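Local coordinates for protein NADP-dependent glyceraldehyde-3-phosphate dehydrogenase (Bacillus halodurans, PDB 3PRL) that probably catalyses the NADP-dependent, non-phosphorylating oxidation of glyceraldehyde 3-phosphate, at residues L157-F162 against I235-G240; F162-N167 against G290-A295. One frame throughout, in Å; residues are numbered along the deposited sequence.

Contact 1: residues L157-F162 against I235-G240; sequences LAISPF and ITFTGG
I159 CB lies against the edge of the F237 ring, near its plane, 3.7 Å from F237 CD1, and the terminal CD1 of I159 reaches back to I235 CG2 at 3.8 Å. F237 presents that edge because its CG stands anti to the backbone N (chi1 166°). L157 lies on the same greasy face of the sheet; I247 of helix 241-250 packs on I159, I235 and F237. On the face of A158 and T236 the packing is sparser within the pair: T236 CG2 sits 4.0 Å from A158 CA, and K172 of helix 167-178 lies over both residues. Between the faces the backbones run parallel, and three nearly straight bonds hold them: T236 N to L157 O, I159 N to T236 O and T238 N to I159 O, 3.0 to 3.2 Å long.

These strands belong to the Rossmann-type coenzyme-binding domain of aldehyde dehydrogenases, with helix 241-250 on one face and helix 167-178 on the other. Their C-terminal ends lead into S160, F162 and G240, all residues of the NADP site, and G240 is the N-cap of helix 241-250.

Past I159 the pairing loosens. P161 CG still touches T238 CG2 at 3.7 Å, but P161 has no N-H to continue the ladder; a water donates to T238 O at 2.9 Å and, weakly, to S160 O. The T238 hydroxyl turns outside the pair to K172 NZ. G239, partly exposed, sits where a CB would run into F237 CZ.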
# COMPACT_ATOMS: atom_id res chain seq x y z
N LEU D 157 22.67 -2.95 -16.29
CA LEU D 157 23.72 -3.96 -16.42
C LEU D 157 23.47 -5.07 -15.43
O LEU D 157 23.45 -4.83 -14.21
CB LEU D 157 25.12 -3.35 -16.22
CG LEU D 157 26.25 -4.39 -16.31
CD1 LEU D 157 26.56 -4.73 -17.76
CD2 LEU D 157 27.50 -3.93 -15.60
N ALA D 158 23.23 -6.26 -15.96
CA ALA D 158 22.98 -7.46 -15.17
C ALA D 158 24.17 -8.37 -15.32
O ALA D 158 24.53 -8.77 -16.45
CB ALA D 158 21.72 -8.17 -15.66
N ILE D 159 24.78 -8.70 -14.18
CA ILE D 159 25.96 -9.54 -14.14
C ILE D 159 25.66 -10.73 -13.24
O ILE D 159 25.50 -10.57 -12.04
CB ILE D 159 27.20 -8.78 -13.61
CG1 ILE D 159 27.21 -7.32 -14.09
CG2 ILE D 159 28.52 -9.55 -13.99
CD1 ILE D 159 28.07 -6.39 -13.20
N SER D 160 25.58 -11.90 -13.84
CA SER D 160 25.17 -13.10 -13.13
C SER D 160 26.33 -14.10 -12.88
O SER D 160 27.34 -14.05 -13.59
CB SER D 160 23.99 -13.76 -13.84
OG SER D 160 24.35 -14.24 -15.13
N PRO D 161 26.18 -14.99 -11.88
CA PRO D 161 27.22 -15.93 -11.45
C PRO D 161 27.13 -17.31 -12.14
O PRO D 161 26.24 -17.51 -12.96
CB PRO D 161 26.93 -16.08 -9.96
CG PRO D 161 25.43 -16.00 -9.89
CD PRO D 161 24.93 -15.23 -11.11
N PHE D 162 28.05 -18.23 -11.81
CA PHE D 162 28.03 -19.61 -12.32
C PHE D 162 27.05 -20.47 -11.51
O PHE D 162 26.50 -21.45 -12.02
CB PHE D 162 29.44 -20.22 -12.31
CG PHE D 162 29.88 -20.74 -10.96
CD1 PHE D 162 29.47 -22.01 -10.52
CD2 PHE D 162 30.69 -19.97 -10.13
CE1 PHE D 162 29.85 -22.50 -9.25
CE2 PHE D 162 31.09 -20.45 -8.87
CZ PHE D 162 30.65 -21.73 -8.43
N ILE D 235 23.42 -0.93 -11.91
CA ILE D 235 24.11 -2.22 -11.85
C ILE D 235 23.46 -3.18 -10.85
O ILE D 235 23.22 -2.81 -9.71
CB ILE D 235 25.64 -2.10 -11.48
CG1 ILE D 235 26.36 -1.12 -12.41
CG2 ILE D 235 26.35 -3.47 -11.50
CD1 ILE D 235 26.37 -1.54 -13.82
N THR D 236 23.20 -4.42 -11.28
CA THR D 236 22.81 -5.50 -10.36
C THR D 236 23.69 -6.74 -10.50
O THR D 236 23.79 -7.36 -11.56
CB THR D 236 21.33 -5.86 -10.49
OG1 THR D 236 21.04 -6.94 -9.60
CG2 THR D 236 20.96 -6.22 -11.94
N PHE D 237 24.32 -7.12 -9.40
CA PHE D 237 25.39 -8.10 -9.47
C PHE D 237 25.30 -9.14 -8.38
O PHE D 237 25.09 -8.82 -7.19
CB PHE D 237 26.75 -7.37 -9.44
CG PHE D 237 27.94 -8.25 -9.17
CD1 PHE D 237 28.68 -8.78 -10.22
CD2 PHE D 237 28.33 -8.53 -7.87
CE1 PHE D 237 29.80 -9.59 -9.97
CE2 PHE D 237 29.44 -9.34 -7.61
CZ PHE D 237 30.18 -9.86 -8.66
N THR D 238 25.47 -10.39 -8.80
CA THR D 238 25.60 -11.50 -7.89
C THR D 238 26.94 -12.16 -8.16
O THR D 238 27.27 -12.45 -9.31
CB THR D 238 24.48 -12.52 -8.08
OG1 THR D 238 23.22 -11.88 -7.87
CG2 THR D 238 24.63 -13.66 -7.13
N GLY D 239 27.71 -12.39 -7.10
CA GLY D 239 28.99 -13.06 -7.23
C GLY D 239 29.86 -12.97 -6.00
O GLY D 239 29.36 -12.93 -4.87
N GLY D 240 31.17 -12.94 -6.21
CA GLY D 240 32.14 -12.99 -5.12
C GLY D 240 32.18 -11.64 -4.45
O GLY D 240 31.82 -10.63 -5.06
O HOH W 1 29.40 -13.65 -10.81

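Contact 2: residues F162-N167 against G290-A295; sequences FNYPVN and GQRCTA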
# COMPACT_ATOMS: atom_id res chain seq x y z
N PHE D 162 28.05 -18.23 -11.81
CA PHE D 162 28.03 -19.61 -12.32
C PHE D 162 27.05 -20.47 -11.51
O PHE D 162 26.50 -21.45 -12.02
CB PHE D 162 29.44 -20.22 -12.31
CG PHE D 162 29.88 -20.74 -10.96
CD1 PHE D 162 29.47 -22.01 -10.52
CD2 PHE D 162 30.69 -19.97 -10.13
CE1 PHE D 162 29.85 -22.50 -9.25
CE2 PHE D 162 31.09 -20.45 -8.87
CZ PHE D 162 30.65 -21.73 -8.43
N ASN D 163 26.95 -20.11 -10.23
CA ASN D 163 25.95 -20.50 -9.24
C ASN D 163 24.64 -20.96 -9.87
O ASN D 163 24.25 -22.13 -9.80
CB ASN D 163 25.65 -19.19 -8.44
CG ASN D 163 25.74 -19.34 -6.92
OD1 ASN D 163 25.40 -18.40 -6.19
ND2 ASN D 163 26.25 -20.46 -6.44
N TYR D 164 23.95 -19.99 -10.46
CA TYR D 164 22.62 -20.16 -11.01
C TYR D 164 22.61 -19.32 -12.29
O TYR D 164 22.27 -18.16 -12.27
CB TYR D 164 21.56 -19.63 -10.03
CG TYR D 164 21.44 -20.38 -8.72
CD1 TYR D 164 20.44 -21.32 -8.52
CD2 TYR D 164 22.32 -20.13 -7.66
CE1 TYR D 164 20.32 -22.02 -7.31
CE2 TYR D 164 22.22 -20.81 -6.43
CZ TYR D 164 21.21 -21.77 -6.28
OH TYR D 164 21.08 -22.46 -5.08
N PRO D 165 23.02 -19.92 -13.41
CA PRO D 165 23.26 -19.15 -14.62
C PRO D 165 22.01 -18.91 -15.50
O PRO D 165 22.10 -18.25 -16.54
CB PRO D 165 24.30 -20.00 -15.34
CG PRO D 165 23.94 -21.40 -14.96
CD PRO D 165 23.37 -21.35 -13.58
N VAL D 166 20.87 -19.47 -15.11
CA VAL D 166 19.61 -19.16 -15.76
C VAL D 166 18.79 -18.40 -14.72
O VAL D 166 18.39 -17.25 -14.94
CB VAL D 166 18.93 -20.47 -16.33
CG1 VAL D 166 17.56 -20.20 -16.87
CG2 VAL D 166 19.78 -21.03 -17.45
N ASN D 167 18.62 -19.00 -13.55
CA ASN D 167 17.86 -18.41 -12.44
C ASN D 167 18.28 -17.00 -12.01
O ASN D 167 17.45 -16.09 -11.96
CB ASN D 167 17.88 -19.37 -11.24
CG ASN D 167 16.81 -19.05 -10.23
OD1 ASN D 167 16.92 -18.08 -9.48
ND2 ASN D 167 15.76 -19.87 -10.20
N GLY D 290 27.76 -27.02 -1.57
CA GLY D 290 28.17 -25.82 -0.82
C GLY D 290 28.51 -24.59 -1.66
O GLY D 290 29.06 -23.61 -1.13
N GLN D 291 28.19 -24.64 -2.95
CA GLN D 291 28.46 -23.51 -3.85
C GLN D 291 27.26 -22.59 -3.94
O GLN D 291 26.71 -22.36 -5.01
CB GLN D 291 28.89 -23.99 -5.23
CG GLN D 291 30.20 -24.75 -5.17
CD GLN D 291 30.50 -25.47 -6.45
OE1 GLN D 291 31.55 -25.27 -7.05
NE2 GLN D 291 29.58 -26.32 -6.88
N ARG D 292 26.87 -22.07 -2.78
CA ARG D 292 25.70 -21.22 -2.66
C ARG D 292 26.04 -20.08 -1.73
O ARG D 292 26.72 -20.28 -0.70
CB ARG D 292 24.52 -22.02 -2.11
CG ARG D 292 23.97 -23.04 -3.10
CD ARG D 292 22.98 -24.01 -2.48
NE ARG D 292 21.66 -23.43 -2.27
CZ ARG D 292 21.01 -23.45 -1.10
NH1 ARG D 292 21.55 -24.05 -0.04
NH2 ARG D 292 19.81 -22.90 -1.00
N CYS D 293 25.59 -18.89 -2.09
CA CYS D 293 25.81 -17.75 -1.22
C CYS D 293 24.93 -17.92 -0.00
O CYS D 293 25.38 -17.74 1.11
CB CYS D 293 25.57 -16.43 -1.95
SG CYS D 293 26.80 -16.16 -3.21
N THR D 294 23.67 -18.30 -0.25
CA THR D 294 22.73 -18.62 0.80
C THR D 294 22.78 -20.13 1.09
O THR D 294 22.37 -20.95 0.26
CB THR D 294 21.31 -18.18 0.41
OG1 THR D 294 21.37 -16.95 -0.33
CG2 THR D 294 20.47 -17.98 1.65
N ALA D 295 23.29 -20.46 2.27
CA ALA D 295 23.52 -21.83 2.72
C ALA D 295 24.10 -21.77 4.11
O ALA D 295 24.90 -20.89 4.40
CB ALA D 295 24.49 -22.55 1.80
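Q291 and R292 approach F162, N163 and Y164 from the loop holding the G-Q-x-C core of the aldehyde dehydrogenase cysteine signature, G290 to C293. Q291, the centre of an inverse gamma turn, comes first. Its extended side chain and that of F162 cross at about a right angle, with amide and ring planes 63° apart and OE1 of Q291 3.9 Å from F162 CZ. That oxygen is also held by the backbone N of I335. The carbonyl of Q291 faces the amide of N163, the asparagine that in relatives contributes to the oxyanion hole.

R292 follows, supplying a hydrogen bond between the two loops: NE donates to Y164 OH over 3.0 Å, with an angle of 153° at the hydrogen. The bend at chi3 (77°) turns the guanidinium so that the tyrosine oxygen lies at its edge, in its plane, while T294 O sits 3.1 Å above one face. K101 makes a cation-pi contact with the same tyrosine ring. A leucine in place of R292 would probably leave Y164 OH without this donor and the phenol less firmly fixed against the cysteine loop.

C293 is next, probably the nucleophile by analogy with the family. SG stands anti to the carbonyl carbon of C293 and comes to 4.0 Å from N163 OD1.

Overall arrangement
F162, itself a residue of the NADP site, is shared by the segments of both contacts, though it packs across only in contact 2. The segments of the two contacts alternate along the chain, and their centres lie about 11 Å apart. Contact 1 fixes the strand ends that bear the NADP residues S160 and G240; contact 2 brings the cysteine loop up to the same region. The side chain of C293 lies about 6 Å from that of E259, the predicted active-site residue, and about as far from G240. The coenzyme site and the probable nucleophile thus lie close together, although no NADP is bound to this chain in the model.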